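Local structure of uncharacterized protein (Bacteroides uniformis, 4K61) at residues A[97-102]-A[112-117]. The protein is of unknown function but carries a PepSY-like domain of the putative beta-lactamase-inhibitor-like family. Sequence-based numbering, arbitrary orientation. Where two conformers were deposited one is given.
Sequences IVAVEV and QILFTP
V98 and V100 pair with F115 and I113 through four backbone hydrogen bonds, two to each antiparallel hydrogen-bonded pair. The straightest runs from V100 N to I113 O (2.8 Å, 174° at the hydrogen), while F115 N donates to V98 O. Longer CA-H...O contacts flank them, such as I97 CA to F115 O at 3.3 Å. Strands 97-103 and 110-115 form a beta hairpin in the antiparallel sheet of this PepSY-like protein; V98, V100, I113 and F115 share the face on which V69 and F73 of helix 67-75 pack against F115. The F115 ring lies beside V98 O, which sits at its edge 3.6 Å from CD1. V100 CG2 approaches the ring obliquely, 3.8 Å from F115 CE1; with CG1 anti to the backbone N (chi1 178°), CG2 is the branch turned to it. I113 CD1 extends to V102 CG2 at 3.9 Å. On the other face, L114 CD2 presses on A99 CB (3.6 Å) and I97 CG2 rests on L114 CB. A water there accepts from Q112 NE2 (2.9 Å) and, in one of the two E101 conformers, donates to E101 OE1; the Q112 amide is further held by R125 and the P133 carbonyl.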
# COMPACT_ATOMS: atom_id res chain seq x y z
N ILE A 97 8.21 2.64 1.23
CA ILE A 97 7.64 2.81 2.58
C ILE A 97 7.03 1.50 3.03
O ILE A 97 6.35 0.83 2.23
CB ILE A 97 6.55 3.91 2.57
CG1 ILE A 97 7.18 5.28 2.31
CG2 ILE A 97 5.76 3.91 3.87
CD1 ILE A 97 6.13 6.34 2.03
N VAL A 98 7.23 1.13 4.30
CA VAL A 98 6.43 0.08 4.92
C VAL A 98 5.29 0.75 5.70
O VAL A 98 5.54 1.51 6.64
CB VAL A 98 7.21 -0.81 5.90
CG1 VAL A 98 6.35 -1.96 6.41
CG2 VAL A 98 8.46 -1.38 5.25
N ALA A 99 4.05 0.48 5.29
CA ALA A 99 2.89 1.06 5.96
C ALA A 99 2.29 -0.00 6.87
O ALA A 99 1.91 -1.12 6.43
CB ALA A 99 1.88 1.54 4.95
N VAL A 100 2.24 0.31 8.16
CA VAL A 100 1.70 -0.64 9.15
C VAL A 100 0.43 -0.05 9.76
O VAL A 100 0.43 1.09 10.21
CB VAL A 100 2.70 -0.90 10.27
CG1 VAL A 100 2.07 -1.83 11.29
CG2 VAL A 100 3.99 -1.45 9.70
N GLU A 101 -0.65 -0.83 9.77
CA GLU A 101 -1.88 -0.41 10.45
C GLU A 101 -2.09 -1.24 11.69
O GLU A 101 -2.02 -2.48 11.62
CB GLU A 101 -3.11 -0.50 9.55
CG GLU A 101 -4.30 0.18 10.22
CD GLU A 101 -5.42 0.57 9.26
OE1 GLU A 101 -5.14 0.78 8.05
OE2 GLU A 101 -6.57 0.73 9.74
N VAL A 102 -2.34 -0.57 12.81
CA VAL A 102 -2.62 -1.25 14.07
C VAL A 102 -3.98 -0.85 14.63
O VAL A 102 -4.38 0.31 14.50
CB VAL A 102 -1.56 -0.97 15.14
CG1 VAL A 102 -0.22 -1.50 14.69
CG2 VAL A 102 -1.44 0.52 15.45
N GLN A 112 -2.09 4.35 11.45
CA GLN A 112 -1.24 3.99 10.35
C GLN A 112 0.13 4.61 10.56
O GLN A 112 0.25 5.85 10.70
CB GLN A 112 -1.82 4.45 9.05
CG GLN A 112 -0.94 4.13 7.83
CD GLN A 112 -1.44 4.88 6.61
OE1 GLN A 112 -1.21 6.09 6.45
NE2 GLN A 112 -2.11 4.16 5.74
N ILE A 113 1.16 3.78 10.52
CA ILE A 113 2.54 4.24 10.74
C ILE A 113 3.35 3.94 9.48
O ILE A 113 3.35 2.79 8.98
CB ILE A 113 3.16 3.51 11.97
CG1 ILE A 113 2.24 3.58 13.20
CG2 ILE A 113 4.51 4.12 12.31
CD1 ILE A 113 1.45 2.32 13.45
N LEU A 114 4.06 4.95 8.99
CA LEU A 114 4.89 4.85 7.79
C LEU A 114 6.35 4.82 8.19
O LEU A 114 6.81 5.69 8.89
CB LEU A 114 4.61 5.99 6.85
CG LEU A 114 3.16 6.24 6.47
CD1 LEU A 114 3.10 7.37 5.44
CD2 LEU A 114 2.49 4.97 5.95
N PHE A 115 7.03 3.74 7.78
CA PHE A 115 8.42 3.52 8.06
C PHE A 115 9.23 3.57 6.76
O PHE A 115 8.78 3.06 5.72
CB PHE A 115 8.64 2.13 8.63
CG PHE A 115 8.02 1.89 9.97
CD1 PHE A 115 6.72 1.43 10.09
CD2 PHE A 115 8.76 2.10 11.13
CE1 PHE A 115 6.18 1.16 11.34
CE2 PHE A 115 8.22 1.88 12.37
CZ PHE A 115 6.93 1.40 12.49
N THR A 116 10.44 4.11 6.81
CA THR A 116 11.40 3.88 5.75
C THR A 116 11.87 2.41 5.83
O THR A 116 11.66 1.75 6.86
CB THR A 116 12.65 4.77 5.89
OG1 THR A 116 13.36 4.41 7.08
CG2 THR A 116 12.25 6.22 5.96
N PRO A 117 12.52 1.92 4.77
CA PRO A 117 12.96 0.52 4.82
C PRO A 117 14.01 0.25 5.91
O PRO A 117 14.22 -0.90 6.29
CB PRO A 117 13.52 0.29 3.41
CG PRO A 117 12.81 1.29 2.55
CD PRO A 117 12.73 2.50 3.44
O HOH W 1 -2.53 1.43 6.50